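Local coordinates for protein FimX (Pseudomonas aeruginosa PAO1, PDB 3HV8), which carries an EAL domain, a modified TIM-barrel-like fold, that holds the ligand C2E in a pocket at the C-terminal ends of the barrel strands, at residues A169-F174 with Q190-D195; L107-S112 with L139-S144; K223-P228 with A242-I247. All coordinates share one frame; numbering follows the deposited sequence. Where two conformers were deposited one is given.

Contact 1 (A169-F174 with Q190-D195); sequences AAISQF and QFIKID. With C2E (9,9'-[(2R,3R,3aS,5S,7aR,9R,10R,10aS,12S,14aR)-3,5,10,12-tetrahydroxy-5,12-dioxidooctahydro-2H,7H-difuro[3,2-d:3',2'-j][1,3,7,9,2,8]tetraoxadiphosphacyclododecine-2,9-diyl]bis(2-amino-1,9-dihydro-6H-purin-6-one)), chain B.
I192 lays its CG2 methyl over one face of the F174 ring, 3.7 Å from the ring centroid and offset toward the rim, a CH-pi contact. With CG anti to the backbone N (chi1 -177°), the F174 ring swings back over I192, and F181 meets it edge-to-face. The other branch of I192 runs beside I171, its CD1 reaching CB of I171 at 3.8 Å. Branched and aromatic residues suit this side, where L218 of helix 205-220 packs on I192. On the side of A170 and F191 the CB atoms meet at 3.8 Å; the small A170 sits beside the bulky F191, whose ring F108 meets edge-to-face. At the start, Q190 turns its amide back, and OE1 accepts from N of A169 at 2.9 Å. The strands run parallel, with N of K193 giving a nearly straight bond of 2.8 Å to O of I171. K193 suits its place by length: extended, it carries NZ to a salt bridge with E52 and a hydrogen bond with Q248. Beyond, the register slips by one: O of K193 accepts from N of F174 at 3.0 Å, while N of Q173 donates to a water that donates to O of I194. The extended chain of Q173 leads toward C2E, NE2 coming within 3.5 Å of O2P. This is a parallel strand pair broken by a beta bulge at the ligand-facing end of an EAL barrel.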
loop_
_atom_site.group_PDB
_atom_site.type_symbol
_atom_site.label_atom_id
_atom_site.label_comp_id
_atom_site.label_asym_id
_atom_site.label_seq_id
_atom_site.Cartn_x
_atom_site.Cartn_y
_atom_site.Cartn_z
ATOM N N ALA A 169 3.086 3.892 8.238
ATOM C CA ALA A 169 2.479 2.616 7.894
ATOM C C ALA A 169 0.975 2.717 7.699
ATOM O O ALA A 169 0.315 3.653 8.196
ATOM C CB ALA A 169 2.830 1.536 8.934
ATOM N N ALA A 170 0.445 1.751 6.960
ATOM C CA ALA A 170 -0.970 1.695 6.629
ATOM C C ALA A 170 -1.443 0.263 6.678
ATOM O O ALA A 170 -0.667 -0.666 6.389
ATOM C CB ALA A 170 -1.207 2.237 5.228
ATOM N N ILE A 171 -2.706 0.061 7.029
ATOM C CA ILE A 171 -3.337 -1.235 6.838
ATOM C C ILE A 171 -4.281 -1.124 5.656
ATOM O O ILE A 171 -5.107 -0.210 5.630
ATOM C CB ILE A 171 -4.150 -1.671 8.074
ATOM C CG1 ILE A 171 -3.273 -1.633 9.328
ATOM C CG2 ILE A 171 -4.792 -3.052 7.834
ATOM C CD1 ILE A 171 -2.027 -2.469 9.215
ATOM N N SER A 172 -4.180 -2.046 4.702
ATOM C CA SER A 172 -5.061 -2.052 3.546
ATOM C C SER A 172 -6.065 -3.194 3.633
ATOM O O SER A 172 -5.962 -4.067 4.506
ATOM C CB SER A 172 -4.258 -2.169 2.262
ATOM O OG SER A 172 -3.524 -3.378 2.228
ATOM N N GLN A 173 -7.037 -3.182 2.734
ATOM C CA GLN A 173 -8.133 -4.147 2.743
ATOM C C GLN A 173 -8.843 -4.188 4.090
ATOM O O GLN A 173 -9.332 -5.211 4.520
ATOM C CB GLN A 173 -7.646 -5.531 2.291
ATOM C CG GLN A 173 -7.167 -5.524 0.832
ATOM C CD GLN A 173 -6.394 -6.774 0.427
ATOM O OE1 GLN A 173 -6.286 -7.732 1.189
ATOM N NE2 GLN A 173 -5.843 -6.760 -0.778
ATOM N N PHE A 174 -8.937 -3.033 4.736
ATOM C CA PHE A 174 -9.475 -2.954 6.090
ATOM C C PHE A 174 -10.990 -3.108 6.120
ATOM O O PHE A 174 -11.705 -2.615 5.222
ATOM C CB PHE A 174 -9.104 -1.601 6.708
ATOM C CG PHE A 174 -9.553 -1.426 8.136
ATOM C CD1 PHE A 174 -8.722 -1.785 9.185
ATOM C CD2 PHE A 174 -10.801 -0.854 8.419
ATOM C CE1 PHE A 174 -9.124 -1.610 10.499
ATOM C CE2 PHE A 174 -11.216 -0.687 9.737
ATOM C CZ PHE A 174 -10.376 -1.062 10.775
ATOM N N GLN A 190 -0.823 5.149 10.526
ATOM C CA GLN A 190 -1.440 6.457 10.379
ATOM C C GLN A 190 -2.565 6.431 9.351
ATOM O O GLN A 190 -3.484 7.253 9.427
ATOM C CB GLN A 190 -0.399 7.498 9.980
ATOM C CG GLN A 190 0.700 7.721 11.030
ATOM C CD GLN A 190 1.812 6.712 10.919
ATOM O OE1 GLN A 190 1.959 6.044 9.898
ATOM N NE2 GLN A 190 2.597 6.580 11.980
ATOM N N PHE A 191 -2.495 5.512 8.392
ATOM C CA PHE A 191 -3.485 5.459 7.315
ATOM C C PHE A 191 -4.206 4.128 7.356
ATOM O O PHE A 191 -3.584 3.080 7.615
ATOM C CB PHE A 191 -2.831 5.567 5.923
ATOM C CG PHE A 191 -2.029 6.836 5.682
ATOM C CD1 PHE A 191 -2.585 7.921 5.009
ATOM C CD2 PHE A 191 -0.688 6.900 6.039
ATOM C CE1 PHE A 191 -1.820 9.070 4.760
ATOM C CE2 PHE A 191 0.074 8.031 5.789
ATOM C CZ PHE A 191 -0.485 9.118 5.144
ATOM N N ILE A 192 -5.495 4.135 7.030
ATOM C CA ILE A 192 -6.256 2.898 6.915
ATOM C C ILE A 192 -6.997 2.914 5.591
ATOM O O ILE A 192 -7.814 3.828 5.327
ATOM C CB ILE A 192 -7.271 2.731 8.068
ATOM C CG1 ILE A 192 -6.570 2.671 9.436
ATOM C CG2 ILE A 192 -8.123 1.497 7.842
ATOM C CD1 ILE A 192 -5.707 1.396 9.642
ATOM N N LYS A 193 -6.706 1.923 4.750
ATOM C CA LYS A 193 -7.263 1.864 3.414
ATOM C C LYS A 193 -8.304 0.775 3.457
ATOM O O LYS A 193 -7.993 -0.397 3.690
ATOM C CB LYS A 193 -6.170 1.556 2.401
ATOM C CG LYS A 193 -6.620 1.587 0.949
ATOM C CD LYS A 193 -5.411 1.423 0.040
ATOM C CE LYS A 193 -5.787 1.746 -1.376
ATOM N NZ LYS A 193 -4.635 1.473 -2.283
ATOM N N ILE A 194 -9.563 1.156 3.273
ATOM C CA ILE A 194 -10.636 0.190 3.428
ATOM C C ILE A 194 -10.784 -0.700 2.197
ATOM O O ILE A 194 -10.385 -0.334 1.090
ATOM C CB ILE A 194 -11.983 0.859 3.804
ATOM C CG1 ILE A 194 -12.581 1.614 2.614
ATOM C CG2 ILE A 194 -11.814 1.766 5.037
ATOM C CD1 ILE A 194 -14.025 2.054 2.865
ATOM N N ASP A 195 -11.348 -1.885 2.406
ATOM C CA ASP A 195 -11.520 -2.855 1.337
ATOM C C ASP A 195 -12.455 -2.315 0.245
ATOM O O ASP A 195 -13.455 -1.652 0.550
ATOM C CB ASP A 195 -12.095 -4.145 1.906
ATOM C CG ASP A 195 -12.019 -5.282 0.920
ATOM O OD1 ASP A 195 -10.910 -5.807 0.721
ATOM O OD2 ASP A 195 -13.063 -5.630 0.332
HETATM P P1 C2E B . -4.307 -4.479 -3.631
HETATM O O2P C2E B . -4.716 -3.775 -2.256
HETATM O O1P C2E B . -5.489 -5.248 -4.071
HETATM O "O5'" C2E B . -4.038 -3.473 -4.836
HETATM C "C5'" C2E B . -5.185 -2.955 -5.539
HETATM C "C4'" C2E B . -5.519 -3.727 -6.834
HETATM O "O4'" C2E B . -6.635 -3.073 -7.485
HETATM C "C3'" C2E B . -4.327 -3.515 -7.758
HETATM O "O3'" C2E B . -4.105 -4.709 -8.524
HETATM C "C2'" C2E B . -4.728 -2.302 -8.630
HETATM O "O2'" C2E B . -4.142 -2.310 -9.918
HETATM C "C1'" C2E B . -6.240 -2.509 -8.727
HETATM N N9 C2E B . -7.010 -1.295 -8.955
HETATM C C8 C2E B . -6.598 0.003 -8.764
HETATM N N7 C2E B . -7.623 0.813 -8.901
HETATM C C5 C2E B . -8.728 0.071 -9.206
HETATM C C6 C2E B . -10.078 0.396 -9.468
HETATM O O6 C2E B . -10.514 1.548 -9.407
HETATM N N1 C2E B . -10.896 -0.624 -9.761
HETATM C C2 C2E B . -10.459 -1.911 -9.809
HETATM N N2 C2E B . -11.358 -2.901 -10.110
HETATM N N3 C2E B . -9.208 -2.228 -9.567
HETATM C C4 C2E B . -8.336 -1.266 -9.259
HETATM P P11 C2E B . -2.584 -5.218 -8.656
HETATM O O21 C2E B . -2.585 -6.481 -9.594
HETATM O O11 C2E B . -1.689 -4.119 -9.073
HETATM O O5A C2E B . -2.170 -5.609 -7.175
HETATM C C5A C2E B . -2.877 -6.667 -6.514
HETATM C C4A C2E B . -2.221 -6.997 -5.176
HETATM O O4A C2E B . -0.872 -7.432 -5.406
HETATM C C3A C2E B . -2.092 -5.812 -4.217
HETATM O O3A C2E B . -3.248 -5.631 -3.408
HETATM C C2A C2E B . -0.965 -6.305 -3.307
HETATM O O2A C2E B . -1.461 -7.291 -2.386
HETATM C C1A C2E B . -0.073 -7.058 -4.301
HETATM N N91 C2E B . 0.977 -6.160 -4.764
HETATM C C81 C2E B . 0.965 -5.308 -5.831
HETATM N N71 C2E B . 2.115 -4.695 -5.886
HETATM C C51 C2E B . 2.941 -5.172 -4.907
HETATM C C61 C2E B . 4.270 -4.935 -4.500
HETATM O O61 C2E B . 4.981 -4.049 -4.991
HETATM N N11 C2E B . 4.709 -5.674 -3.448
HETATM C C21 C2E B . 3.932 -6.602 -2.809
HETATM N N21 C2E B . 4.438 -7.270 -1.730
HETATM N N31 C2E B . 2.690 -6.814 -3.156
HETATM C C41 C2E B . 2.202 -6.128 -4.196
HETATM O O HOH W 1 -7.798 -1.646 0.470
#

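Contact 2 (L107-S112 with L139-S144); sequences LFVHLS and LVFQIS. With C2E (9,9'-[(2R,3R,3aS,5S,7aR,9R,10R,10aS,12S,14aR)-3,5,10,12-tetrahydroxy-5,12-dioxidooctahydro-2H,7H-difuro[3,2-d:3',2'-j][1,3,7,9,2,8]tetraoxadiphosphacyclododecine-2,9-diyl]bis(2-amino-1,9-dihydro-6H-purin-6-one)), chain B.
Strands 107-110 and 139-144 run parallel in register at 35°, laced by four backbone bonds, from V140 N donating to L107 O at one end to L111 N donating to Q142 O at the other. They are neighbouring strands of the EAL barrel, joined by a beta-alpha-beta crossover. On the side of F108 and H110, V140 sets its CB over one face of the F108 ring, 3.9 Å from the centroid. CG1 lies out over the CD1-CE1 rim, 3.7 Å from CE1 of F108, and CG2 above the inner part of the same face, a branched side chain fitting a flat ring. Q142, extended beyond CG, crosses F108 at about a right angle, OE1 lying 3.6 Å from CD1. Its amide reaches on to H110, with planes 47° apart. E52 accepts from NE2 of Q142, and a weak bond links the same carboxylate to NE2 of H110, consistent with E52 orienting both groups. On the other side of the sheet, L111 lays CD2 3.8 Å from CD1 of F141, while L158 and L162 of helix 152-164 cover this apolar pair. S144 caps the next helix, OG accepting from N of D147. The imidazole of H110 is sandwiched: NE2 of Q142 stands 3.2 Å above the centre of one face, C2A of C2E lies over the other, and a water 2.6 Å from ND1 sits in the ring plane.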
loop_
_atom_site.group_PDB
_atom_site.type_symbol
_atom_site.label_atom_id
_atom_site.label_comp_id
_atom_site.label_asym_id
_atom_site.label_seq_id
_atom_site.Cartn_x
_atom_site.Cartn_y
_atom_site.Cartn_z
ATOM N N LEU A 107 5.394 7.722 -1.149
ATOM C CA LEU A 107 5.053 6.447 -1.794
ATOM C C LEU A 107 4.525 5.442 -0.788
ATOM O O LEU A 107 5.105 5.275 0.290
ATOM C CB LEU A 107 6.264 5.847 -2.503
ATOM C CG LEU A 107 6.815 6.619 -3.702
ATOM C CD1 LEU A 107 7.972 5.832 -4.320
ATOM C CD2 LEU A 107 5.703 6.883 -4.738
ATOM N N PHE A 108 3.429 4.785 -1.158
ATOM C CA PHE A 108 2.837 3.692 -0.393
ATOM C C PHE A 108 3.333 2.385 -0.985
ATOM O O PHE A 108 3.106 2.111 -2.179
ATOM C CB PHE A 108 1.305 3.753 -0.476
ATOM C CG PHE A 108 0.689 4.875 0.329
ATOM C CD1 PHE A 108 -0.088 4.583 1.447
ATOM C CD2 PHE A 108 0.873 6.195 -0.031
ATOM C CE1 PHE A 108 -0.668 5.601 2.195
ATOM C CE2 PHE A 108 0.303 7.217 0.717
ATOM C CZ PHE A 108 -0.474 6.911 1.834
ATOM N N VAL A 109 4.040 1.593 -0.177
ATOM C CA VAL A 109 4.729 0.409 -0.670
ATOM C C VAL A 109 4.251 -0.818 0.084
ATOM O O VAL A 109 4.277 -0.848 1.320
ATOM C CB VAL A 109 6.260 0.566 -0.488
ATOM C CG1 VAL A 109 6.999 -0.721 -0.876
ATOM C CG2 VAL A 109 6.771 1.766 -1.274
ATOM N N HIS A 110 3.822 -1.840 -0.646
ATOM C CA HIS A 110 3.339 -3.078 -0.054
ATOM C C HIS A 110 4.452 -3.901 0.579
ATOM O O HIS A 110 5.592 -3.922 0.081
ATOM C CB HIS A 110 2.689 -3.945 -1.132
ATOM C CG HIS A 110 1.376 -3.433 -1.625
ATOM N ND1 HIS A 110 0.210 -3.549 -0.895
ATOM C CD2 HIS A 110 1.034 -2.824 -2.783
ATOM C CE1 HIS A 110 -0.789 -3.033 -1.587
ATOM N NE2 HIS A 110 -0.316 -2.581 -2.735
ATOM N N LEU A 111 4.113 -4.587 1.669
ATOM C CA LEU A 111 4.974 -5.617 2.245
ATOM C C LEU A 111 4.249 -6.957 2.242
ATOM O O LEU A 111 3.081 -7.047 2.661
ATOM C CB LEU A 111 5.360 -5.263 3.680
ATOM C CG LEU A 111 6.251 -4.039 3.822
ATOM C CD1 LEU A 111 6.508 -3.790 5.313
ATOM C CD2 LEU A 111 7.574 -4.174 3.041
ATOM N N SER A 112 4.927 -8.009 1.803
ATOM C CA SER A 112 4.376 -9.357 1.935
ATOM C C SER A 112 4.483 -9.848 3.380
ATOM O O SER A 112 5.228 -9.289 4.190
ATOM C CB SER A 112 5.127 -10.340 1.025
ATOM O OG SER A 112 6.437 -10.553 1.517
ATOM N N LEU A 139 8.131 7.448 2.918
ATOM C CA LEU A 139 7.594 6.122 2.647
ATOM C C LEU A 139 6.496 5.739 3.624
ATOM O O LEU A 139 6.622 5.958 4.832
ATOM C CB LEU A 139 8.698 5.075 2.780
ATOM C CG LEU A 139 9.393 4.514 1.539
ATOM C CD1 LEU A 139 9.324 5.453 0.344
ATOM C CD2 LEU A 139 10.838 4.105 1.862
ATOM N N VAL A 140 5.440 5.128 3.098
ATOM C CA VAL A 140 4.392 4.525 3.904
ATOM C C VAL A 140 4.317 3.054 3.548
ATOM O O VAL A 140 4.064 2.717 2.378
ATOM C CB VAL A 140 3.004 5.145 3.581
ATOM C CG1 VAL A 140 1.970 4.598 4.552
ATOM C CG2 VAL A 140 3.051 6.681 3.609
ATOM N N PHE A 141 4.528 2.174 4.518
ATOM C CA PHE A 141 4.472 0.729 4.256
ATOM C C PHE A 141 3.084 0.174 4.499
ATOM O O PHE A 141 2.467 0.460 5.536
ATOM C CB PHE A 141 5.522 -0.009 5.088
ATOM C CG PHE A 141 6.909 0.285 4.636
ATOM C CD1 PHE A 141 7.442 -0.399 3.559
ATOM C CD2 PHE A 141 7.637 1.317 5.208
ATOM C CE1 PHE A 141 8.713 -0.096 3.084
ATOM C CE2 PHE A 141 8.906 1.617 4.751
ATOM C CZ PHE A 141 9.444 0.910 3.681
ATOM N N GLN A 142 2.572 -0.560 3.514
ATOM C CA GLN A 142 1.227 -1.101 3.586
ATOM C C GLN A 142 1.276 -2.567 3.926
ATOM O O GLN A 142 2.041 -3.336 3.332
ATOM C CB GLN A 142 0.507 -0.937 2.245
ATOM C CG GLN A 142 0.502 0.470 1.726
ATOM C CD GLN A 142 -0.335 0.628 0.473
ATOM O OE1 GLN A 142 -1.334 1.346 0.478
ATOM N NE2 GLN A 142 0.067 -0.042 -0.603
ATOM N N ILE A 143 0.442 -2.940 4.883
ATOM C CA ILE A 143 0.261 -4.311 5.280
ATOM C C ILE A 143 -1.224 -4.645 5.132
ATOM O O ILE A 143 -2.073 -3.851 5.539
ATOM C CB ILE A 143 0.677 -4.438 6.771
ATOM C CG1 ILE A 143 2.118 -3.937 6.953
ATOM C CG2 ILE A 143 0.495 -5.873 7.269
ATOM C CD1 ILE A 143 2.541 -3.692 8.419
ATOM N N SER A 144 -1.571 -5.793 4.560
ATOM C CA SER A 144 -2.978 -6.174 4.459
ATOM C C SER A 144 -3.566 -6.451 5.836
ATOM O O SER A 144 -2.860 -6.846 6.773
ATOM C CB SER A 144 -3.161 -7.402 3.555
ATOM O OG SER A 144 -2.761 -8.581 4.243
HETATM P P1 C2E B . -4.307 -4.479 -3.631
HETATM O O2P C2E B . -4.716 -3.775 -2.256
HETATM O O1P C2E B . -5.489 -5.248 -4.071
HETATM O "O5'" C2E B . -4.038 -3.473 -4.836
HETATM C "C5'" C2E B . -5.185 -2.955 -5.539
HETATM C "C4'" C2E B . -5.519 -3.727 -6.834
HETATM O "O4'" C2E B . -6.635 -3.073 -7.485
HETATM C "C3'" C2E B . -4.327 -3.515 -7.758
HETATM O "O3'" C2E B . -4.105 -4.709 -8.524
HETATM C "C2'" C2E B . -4.728 -2.302 -8.630
HETATM O "O2'" C2E B . -4.142 -2.310 -9.918
HETATM C "C1'" C2E B . -6.240 -2.509 -8.727
HETATM N N9 C2E B . -7.010 -1.295 -8.955
HETATM C C8 C2E B . -6.598 0.003 -8.764
HETATM N N7 C2E B . -7.623 0.813 -8.901
HETATM C C5 C2E B . -8.728 0.071 -9.206
HETATM C C6 C2E B . -10.078 0.396 -9.468
HETATM O O6 C2E B . -10.514 1.548 -9.407
HETATM N N1 C2E B . -10.896 -0.624 -9.761
HETATM C C2 C2E B . -10.459 -1.911 -9.809
HETATM N N2 C2E B . -11.358 -2.901 -10.110
HETATM N N3 C2E B . -9.208 -2.228 -9.567
HETATM C C4 C2E B . -8.336 -1.266 -9.259
HETATM P P11 C2E B . -2.584 -5.218 -8.656
HETATM O O21 C2E B . -2.585 -6.481 -9.594
HETATM O O11 C2E B . -1.689 -4.119 -9.073
HETATM O O5A C2E B . -2.170 -5.609 -7.175
HETATM C C5A C2E B . -2.877 -6.667 -6.514
HETATM C C4A C2E B . -2.221 -6.997 -5.176
HETATM O O4A C2E B . -0.872 -7.432 -5.406
HETATM C C3A C2E B . -2.092 -5.812 -4.217
HETATM O O3A C2E B . -3.248 -5.631 -3.408
HETATM C C2A C2E B . -0.965 -6.305 -3.307
HETATM O O2A C2E B . -1.461 -7.291 -2.386
HETATM C C1A C2E B . -0.073 -7.058 -4.301
HETATM N N91 C2E B . 0.977 -6.160 -4.764
HETATM C C81 C2E B . 0.965 -5.308 -5.831
HETATM N N71 C2E B . 2.115 -4.695 -5.886
HETATM C C51 C2E B . 2.941 -5.172 -4.907
HETATM C C61 C2E B . 4.270 -4.935 -4.500
HETATM O O61 C2E B . 4.981 -4.049 -4.991
HETATM N N11 C2E B . 4.709 -5.674 -3.448
HETATM C C21 C2E B . 3.932 -6.602 -2.809
HETATM N N21 C2E B . 4.438 -7.270 -1.730
HETATM N N31 C2E B . 2.690 -6.814 -3.156
HETATM C C41 C2E B . 2.202 -6.128 -4.196
HETATM O O HOH W 2 -0.422 -4.643 1.411
HETATM O O HOH W 3 0.582 -7.685 3.757
#

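Contact 3 (K223-P228 with A242-I247); sequences KLSIVP and AGATYI
A chi1 of 55° sets OG of S225 between its own backbone N and carbonyl carbon, and a chi1 of 39° on T245 turns OG1 back toward the same serine. The two short side chains thereby bind each other's backbone: OG of S225 accepts from N of T245 at 3.0 Å, while OG1 of T245 donates to O of S225 at 2.8 Å, in the carbonyl plane and on a lone pair. That oxygen takes a second bond, from N of Y246, near the C=O direction but bent at the hydrogen (133°), so two donors share it. H219 is a further partner of the serine hydroxyl, tying it to helix 205-220. Small hydroxyl residues suit the place because they can reach the main chain of the neighbouring segment. The Y246 ring turns its edge to O of S225, and CB of L224 lies near the ring plane, 4.0 Å from CE2. I226 brings CG1 to 3.9 Å from CB of Y246. On the other side of the sheet V227 sets CG2 3.9 Å from CB of A244, with L239 of helix 233-242 packing on V227 and I247. G243 closes that helix in a Schellman motif, its positive phi favouring glycine. N of V227 donates to O of Y246 at 2.9 Å, completing the parallel pairing of a beta-alpha-beta crossover in the EAL barrel.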
loop_
_atom_site.group_PDB
_atom_site.type_symbol
_atom_site.label_atom_id
_atom_site.label_comp_id
_atom_site.label_asym_id
_atom_site.label_seq_id
_atom_site.Cartn_x
_atom_site.Cartn_y
_atom_site.Cartn_z
ATOM N N LYS A 223 -7.355 8.023 12.609
ATOM C CA LYS A 223 -6.703 7.414 11.454
ATOM C C LYS A 223 -7.182 8.087 10.185
ATOM O O LYS A 223 -8.372 8.399 10.049
ATOM C CB LYS A 223 -7.026 5.930 11.379
ATOM C CG LYS A 223 -6.675 5.124 12.637
ATOM C CD LYS A 223 -5.240 5.344 13.062
ATOM C CE LYS A 223 -4.867 4.371 14.192
ATOM N NZ LYS A 223 -3.514 4.640 14.701
ATOM N N LEU A 224 -6.256 8.328 9.269
ATOM C CA LEU A 224 -6.605 8.859 7.950
ATOM C C LEU A 224 -7.213 7.776 7.075
ATOM O O LEU A 224 -6.583 6.752 6.822
ATOM C CB LEU A 224 -5.366 9.414 7.260
ATOM C CG LEU A 224 -4.645 10.520 8.039
ATOM C CD1 LEU A 224 -3.213 10.665 7.580
ATOM C CD2 LEU A 224 -5.414 11.809 7.845
ATOM N N SER A 225 -8.432 7.993 6.601
ATOM C CA SER A 225 -9.081 7.012 5.740
ATOM C C SER A 225 -8.693 7.168 4.272
ATOM O O SER A 225 -8.601 8.281 3.749
ATOM C CB SER A 225 -10.600 7.119 5.884
ATOM O OG SER A 225 -11.045 8.451 5.636
ATOM N N ILE A 226 -8.445 6.039 3.621
ATOM C CA ILE A 226 -8.259 6.013 2.172
ATOM C C ILE A 226 -9.308 5.061 1.617
ATOM O O ILE A 226 -9.418 3.921 2.063
ATOM C CB ILE A 226 -6.867 5.481 1.766
ATOM C CG1 ILE A 226 -5.753 6.298 2.433
ATOM C CG2 ILE A 226 -6.756 5.477 0.252
ATOM C CD1 ILE A 226 -4.337 5.705 2.260
ATOM N N VAL A 227 -10.103 5.526 0.658
ATOM C CA VAL A 227 -11.097 4.660 0.041
ATOM C C VAL A 227 -10.756 4.439 -1.415
ATOM O O VAL A 227 -10.718 5.382 -2.205
ATOM C CB VAL A 227 -12.514 5.247 0.144
ATOM C CG1 VAL A 227 -13.517 4.286 -0.451
ATOM C CG2 VAL A 227 -12.857 5.497 1.606
ATOM N N PRO A 228 -10.477 3.193 -1.782
ATOM C CA PRO A 228 -10.071 2.894 -3.149
ATOM C C PRO A 228 -11.238 2.420 -4.019
ATOM O O PRO A 228 -12.397 2.424 -3.585
ATOM C CB PRO A 228 -9.090 1.737 -2.934
ATOM C CG PRO A 228 -9.731 0.963 -1.822
ATOM C CD PRO A 228 -10.370 2.009 -0.909
ATOM N N ALA A 242 -19.155 11.483 2.800
ATOM C CA ALA A 242 -18.943 10.597 3.943
ATOM C C ALA A 242 -17.704 10.999 4.752
ATOM O O ALA A 242 -17.497 10.516 5.868
ATOM C CB ALA A 242 -18.853 9.148 3.487
ATOM N N GLY A 243 -16.883 11.883 4.191
ATOM C CA GLY A 243 -15.744 12.427 4.912
ATOM C C GLY A 243 -14.403 11.731 4.695
ATOM O O GLY A 243 -13.425 12.036 5.388
ATOM N N ALA A 244 -14.330 10.829 3.726
ATOM C CA ALA A 244 -13.060 10.152 3.417
ATOM C C ALA A 244 -11.920 11.166 3.293
ATOM O O ALA A 244 -12.077 12.207 2.634
ATOM C CB ALA A 244 -13.191 9.382 2.123
ATOM N N THR A 245 -10.757 10.883 3.884
ATOM C CA THR A 245 -9.653 11.838 3.746
ATOM C C THR A 245 -8.906 11.730 2.411
ATOM O O THR A 245 -8.362 12.729 1.929
ATOM C CB THR A 245 -8.660 11.852 4.934
ATOM O OG1 THR A 245 -8.454 10.525 5.388
ATOM C CG2 THR A 245 -9.228 12.670 6.089
ATOM N N TYR A 246 -8.887 10.525 1.831
ATOM C CA TYR A 246 -8.254 10.272 0.551
ATOM C C TYR A 246 -9.066 9.273 -0.246
ATOM O O TYR A 246 -9.760 8.421 0.324
ATOM C CB TYR A 246 -6.851 9.648 0.709
ATOM C CG TYR A 246 -5.854 10.444 1.510
ATOM C CD1 TYR A 246 -4.944 11.284 0.885
ATOM C CD2 TYR A 246 -5.783 10.305 2.894
ATOM C CE1 TYR A 246 -4.016 12.015 1.624
ATOM C CE2 TYR A 246 -4.871 11.033 3.632
ATOM C CZ TYR A 246 -3.980 11.867 2.990
ATOM O OH TYR A 246 -3.051 12.586 3.722
ATOM N N ILE A 247 -8.958 9.393 -1.568
ATOM C CA ILE A 247 -9.554 8.424 -2.474
ATOM C C ILE A 247 -8.577 7.987 -3.569
ATOM O O ILE A 247 -7.560 8.638 -3.831
ATOM C CB ILE A 247 -10.872 8.965 -3.095
ATOM C CG1 ILE A 247 -10.602 10.271 -3.844
ATOM C CG2 ILE A 247 -11.952 9.104 -2.017
ATOM C CD1 ILE A 247 -11.836 10.793 -4.608
#

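The three contacts follow one another along the chain, contact 2 first, then contact 1, then contact 3, and all belong to one curved sheet inside the EAL domain. Strand 139-144 of contact 2 lies beside strand 168-174 of contact 1, and strand 191-194 of contact 1 beside strand 224-227 of contact 3, so six strands run in sequence round the barrel wall. The centres of contacts 1 and 2 are about 10 Å apart, as are those of contacts 1 and 3; contacts 2 and 3 lie about 17 Å apart, yet F108 still packs on I226. Contacts 1 and 2 help form the C2E pocket; contact 3, its I247 side chain about 10 Å from C2E, extends the wall.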